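Local coordinates for glutamyl endopeptidase (Staphylococcus epidermidis, PDB 6PYM), which hydrolyses peptide bonds, preferentially on the carbonyl side of glutamate or aspartate, as a secreted serine endopeptidase of the S1B family, at residues Thr132-Asp137 against Ala141-Ser146; Leu158-Ser163 against Gly182-Gly187. The protein carries 1 engineered substitution. All blocks are in the same frame, centred on the assembly; numbering follows the deposited sequence.

Contact 1 (Thr132-Asp137 against Ala141-Ser146); sequences TGYPGD and ATMWES
Thr132 and Glu145 form a non-hydrogen-bonded antiparallel pair with side chains on the same face of the sheet. Thr132 OG1 rests 3.5 Å from Glu145 CG, while CG2, anti to the backbone N, reaches Met143 CG. One water joins the polar ends, 2.8 Å from Thr132 OG1 and 2.7 Å from Glu145 OE2, a carboxylate oxygen that also bonds Tyr19 OH. Next comes the hydrogen-bonded pair: Gly133 N donates to Trp144 O at 3.1 Å (162° at the hydrogen), and Trp144 N returns a bond to Gly133 O at 2.9 Å (166°). Thr132 CA-H also points to Trp144 O, and Met143 CA-H to Gly133 O. At Tyr134 the chain leaves the strand, and the ring lies alongside the partner backbone, its CE1 edge 3.4 Å from Ala141 O. Met143 sets its CB against the same ring and bends at chi3 (-62°), bringing its methyl to Tyr134 OH, whose hydrogen-bond partner is Ala69 O. Pro135 then meets the indole at about a right angle, CG 3.8 Å from Trp144 CD1. An in-plane bond from NE1 to Thr142 OG1 (2.8 Å), itself bonded to Pro139 O, holds the indole's rotation; a second water donates to Pro135 O and Thr142 O. This is the loop end of an antiparallel beta hairpin, strands 128-133 and 143-154, within a trypsin-like peptidase fold.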
# COMPACT_ATOMS: atom_id res chain seq x y z
N THR A 132 0.48 3.84 -6.28
CA THR A 132 0.95 5.05 -5.63
C THR A 132 1.62 4.70 -4.32
O THR A 132 1.05 3.96 -3.51
CB THR A 132 -0.20 6.04 -5.47
OG1 THR A 132 -0.71 6.32 -6.78
CG2 THR A 132 0.25 7.34 -4.80
N GLY A 133 2.82 5.21 -4.12
CA GLY A 133 3.62 4.83 -2.97
C GLY A 133 4.97 5.49 -3.02
O GLY A 133 5.09 6.60 -3.54
N TYR A 134 5.99 4.81 -2.48
CA TYR A 134 7.26 5.44 -2.12
C TYR A 134 8.43 4.72 -2.78
O TYR A 134 9.17 3.97 -2.13
CB TYR A 134 7.38 5.50 -0.59
CG TYR A 134 6.36 6.43 0.01
CD1 TYR A 134 6.64 7.78 0.14
CD2 TYR A 134 5.09 5.97 0.39
CE1 TYR A 134 5.71 8.65 0.64
CE2 TYR A 134 4.16 6.85 0.91
CZ TYR A 134 4.47 8.18 1.04
OH TYR A 134 3.52 9.04 1.56
N PRO A 135 8.65 4.96 -4.08
CA PRO A 135 9.76 4.30 -4.78
C PRO A 135 11.12 4.78 -4.29
O PRO A 135 11.35 5.97 -4.09
CB PRO A 135 9.55 4.71 -6.24
CG PRO A 135 8.79 6.00 -6.16
CD PRO A 135 7.87 5.82 -4.98
N GLY A 136 12.05 3.83 -4.15
CA GLY A 136 13.36 4.09 -3.60
C GLY A 136 14.35 4.78 -4.52
O GLY A 136 15.43 5.16 -4.06
N ASP A 137 14.03 4.95 -5.80
CA ASP A 137 14.90 5.74 -6.66
C ASP A 137 14.67 7.23 -6.50
O ASP A 137 15.50 8.03 -6.95
CB ASP A 137 14.78 5.32 -8.13
CG ASP A 137 13.39 5.57 -8.71
OD1 ASP A 137 12.38 5.32 -8.02
OD2 ASP A 137 13.31 5.98 -9.88
N ALA A 141 10.89 9.10 1.24
CA ALA A 141 9.57 9.48 1.74
C ALA A 141 8.82 10.43 0.81
O ALA A 141 7.91 11.13 1.26
CB ALA A 141 9.63 10.02 3.17
N THR A 142 9.16 10.46 -0.48
CA THR A 142 8.37 11.19 -1.46
C THR A 142 7.39 10.25 -2.15
O THR A 142 7.72 9.11 -2.48
CB THR A 142 9.23 11.94 -2.49
OG1 THR A 142 10.06 11.03 -3.23
CG2 THR A 142 10.09 13.01 -1.80
N MET A 143 6.16 10.74 -2.34
CA MET A 143 5.07 9.93 -2.86
C MET A 143 4.96 10.12 -4.37
O MET A 143 4.97 11.27 -4.85
CB MET A 143 3.76 10.33 -2.17
CG MET A 143 2.60 9.44 -2.55
SD MET A 143 0.97 10.02 -2.03
CE MET A 143 1.13 10.05 -0.24
N TRP A 144 4.85 9.02 -5.10
CA TRP A 144 4.79 9.03 -6.56
C TRP A 144 3.66 8.14 -7.03
O TRP A 144 3.44 7.05 -6.49
CB TRP A 144 6.13 8.56 -7.19
CG TRP A 144 7.23 9.48 -6.86
CD1 TRP A 144 7.83 9.63 -5.65
CD2 TRP A 144 7.86 10.41 -7.75
NE1 TRP A 144 8.79 10.63 -5.71
CE2 TRP A 144 8.82 11.12 -6.99
CE3 TRP A 144 7.70 10.73 -9.10
CZ2 TRP A 144 9.63 12.11 -7.55
CZ3 TRP A 144 8.49 11.72 -9.64
CH2 TRP A 144 9.45 12.39 -8.87
N GLU A 145 2.96 8.60 -8.06
CA GLU A 145 1.87 7.87 -8.69
C GLU A 145 2.35 7.38 -10.06
O GLU A 145 2.84 8.17 -10.87
CB GLU A 145 0.69 8.81 -8.87
CG GLU A 145 -0.48 8.25 -9.64
CD GLU A 145 -1.62 9.24 -9.70
OE1 GLU A 145 -1.62 10.11 -10.60
OE2 GLU A 145 -2.51 9.18 -8.82
N SER A 146 2.19 6.09 -10.31
CA SER A 146 2.58 5.45 -11.56
C SER A 146 1.33 4.99 -12.29
O SER A 146 0.45 4.37 -11.69
CB SER A 146 3.49 4.26 -11.26
OG SER A 146 3.92 3.67 -12.47
O HOH W 1 -3.29 7.09 -7.37
O HOH W 2 9.88 7.45 -2.21

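Contact 2 (Leu158-Ser163 against Gly182-Gly187); sequences LRYDLS and GIHYGG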
# COMPACT_ATOMS: atom_id res chain seq x y z
N LEU A 158 -2.75 -9.94 -9.60
CA LEU A 158 -3.12 -8.94 -10.60
C LEU A 158 -1.85 -8.27 -11.07
O LEU A 158 -1.07 -7.76 -10.25
CB LEU A 158 -4.15 -7.92 -10.06
CG LEU A 158 -4.67 -6.86 -11.05
CD1 LEU A 158 -6.10 -6.43 -10.73
CD2 LEU A 158 -3.77 -5.63 -11.09
N ARG A 159 -1.62 -8.27 -12.38
CA ARG A 159 -0.40 -7.73 -12.96
C ARG A 159 -0.71 -6.53 -13.84
O ARG A 159 -1.82 -6.39 -14.36
CB ARG A 159 0.32 -8.78 -13.81
CG ARG A 159 0.70 -10.02 -13.04
CD ARG A 159 1.19 -11.10 -13.98
NE ARG A 159 1.57 -12.30 -13.23
CZ ARG A 159 1.80 -13.49 -13.78
NH1 ARG A 159 1.70 -13.66 -15.09
NH2 ARG A 159 2.13 -14.52 -13.01
N TYR A 160 0.30 -5.68 -14.03
CA TYR A 160 0.12 -4.44 -14.77
C TYR A 160 1.42 -4.06 -15.48
O TYR A 160 2.50 -4.58 -15.19
CB TYR A 160 -0.38 -3.30 -13.87
CG TYR A 160 0.06 -3.39 -12.43
CD1 TYR A 160 1.36 -3.07 -12.04
CD2 TYR A 160 -0.83 -3.80 -11.45
CE1 TYR A 160 1.74 -3.16 -10.71
CE2 TYR A 160 -0.46 -3.90 -10.14
CZ TYR A 160 0.83 -3.58 -9.76
OH TYR A 160 1.17 -3.69 -8.44
N ASP A 161 1.28 -3.11 -16.42
CA ASP A 161 2.36 -2.70 -17.31
C ASP A 161 3.03 -1.40 -16.88
O ASP A 161 3.88 -0.88 -17.61
CB ASP A 161 1.87 -2.61 -18.76
CG ASP A 161 0.93 -1.43 -19.01
OD1 ASP A 161 0.68 -0.61 -18.11
OD2 ASP A 161 0.43 -1.32 -20.16
N LEU A 162 2.69 -0.87 -15.72
CA LEU A 162 3.26 0.36 -15.21
C LEU A 162 4.53 0.07 -14.40
O LEU A 162 4.71 -1.03 -13.87
CB LEU A 162 2.23 1.11 -14.35
CG LEU A 162 1.61 0.35 -13.18
CD1 LEU A 162 2.44 0.48 -11.90
CD2 LEU A 162 0.16 0.80 -12.94
N SER A 163 5.41 1.06 -14.32
CA SER A 163 6.70 0.91 -13.66
C SER A 163 6.63 1.14 -12.14
O SER A 163 5.87 1.98 -11.65
CB SER A 163 7.70 1.89 -14.24
OG SER A 163 8.06 1.57 -15.57
N GLY A 182 -5.82 -3.85 -5.30
CA GLY A 182 -4.74 -4.77 -4.99
C GLY A 182 -3.66 -4.06 -4.21
O GLY A 182 -3.70 -2.85 -4.01
N ILE A 183 -2.69 -4.85 -3.76
CA ILE A 183 -1.53 -4.35 -3.01
C ILE A 183 -0.29 -4.79 -3.77
O ILE A 183 0.00 -5.99 -3.87
CB ILE A 183 -1.52 -4.87 -1.56
CG1 ILE A 183 -2.79 -4.44 -0.81
CG2 ILE A 183 -0.25 -4.43 -0.84
CD1 ILE A 183 -2.94 -2.93 -0.62
N HIS A 184 0.44 -3.82 -4.33
CA HIS A 184 1.65 -4.11 -5.09
C HIS A 184 2.65 -4.88 -4.24
O HIS A 184 2.81 -4.59 -3.05
CB HIS A 184 2.27 -2.78 -5.51
CG HIS A 184 3.58 -2.94 -6.19
ND1 HIS A 184 3.69 -3.37 -7.50
CD2 HIS A 184 4.84 -2.79 -5.73
CE1 HIS A 184 4.96 -3.45 -7.82
NE2 HIS A 184 5.69 -3.10 -6.76
N TYR A 185 3.34 -5.85 -4.85
CA TYR A 185 4.43 -6.51 -4.12
C TYR A 185 5.77 -6.59 -4.85
O TYR A 185 6.79 -6.79 -4.18
CB TYR A 185 4.03 -7.91 -3.61
CG TYR A 185 3.84 -8.97 -4.67
CD1 TYR A 185 4.90 -9.76 -5.11
CD2 TYR A 185 2.58 -9.22 -5.19
CE1 TYR A 185 4.71 -10.75 -6.07
CE2 TYR A 185 2.37 -10.20 -6.14
CZ TYR A 185 3.44 -10.97 -6.57
OH TYR A 185 3.26 -11.95 -7.51
N GLY A 186 5.82 -6.42 -6.17
CA GLY A 186 7.08 -6.52 -6.88
C GLY A 186 6.82 -6.77 -8.36
O GLY A 186 5.73 -6.51 -8.85
N GLY A 187 7.83 -7.27 -9.05
CA GLY A 187 7.64 -7.57 -10.46
C GLY A 187 8.75 -8.43 -11.03
O GLY A 187 9.66 -8.87 -10.32
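Tyr160 and His184 meet through two contrasting first torsions. In Tyr160 chi1 is 30°, well off a staggered value, and the phenol swings across to the histidine; in His184 CG stands anti to the backbone N (chi1 175°), presenting the ND1 edge of the imidazole to it. The result is one short hydrogen bond, Tyr160 OH to His184 ND1 at 2.7 Å, whose proton may belong to either partner. Each polar atom lies near the plane of the other ring, so the bond runs edge to edge. The ring centroids are 5.9 Å apart and the planes 31° apart, a rim-to-rim relation in which neither ring covers the other. The hydroxyl is also close to the stem of the histidine, 3.3 Å from His184 CB. Over one face of the imidazole, offset toward its rim, sits Gly186 N, 3.3 Å above the plane. That backbone curls at a classic beta bulge, in which Tyr185 and Gly186 both face Ser194. The phenol itself packs on Ile129, Val131 and Ser195. Because strands 157-160 and 180-188 each pair with strand 192-197, the bond links two strands that flank a third. Such a histidine near the catalytic serine position, with Thr164 against it, is consistent with the S1 pocket by which glutamyl endopeptidases recognise an acidic residue; Tyr160 would then be a second-shell residue that orients it.

Contacts 1 and 2 lie in series along the chain, their centres 14 Å apart, and belong to one antiparallel sheet in which strands 143-154 and 157-160 are neighbours. They touch directly where 141-146 ends: Ser146 OG lies 2.7 Å from Ser163 O, a probable hydrogen bond, and 3.6 Å from Leu162 CD1 in van der Waals packing. Measured side chain to side chain, contact 2 is nearer the predicted charge relay, with His184 about 5 Å from Ala169, the engineered replacement of the serine, and about 7 Å from His51. The Tyr134 side chain of contact 1 is farther from that centre, about 9 Å from the side chain of Ala169.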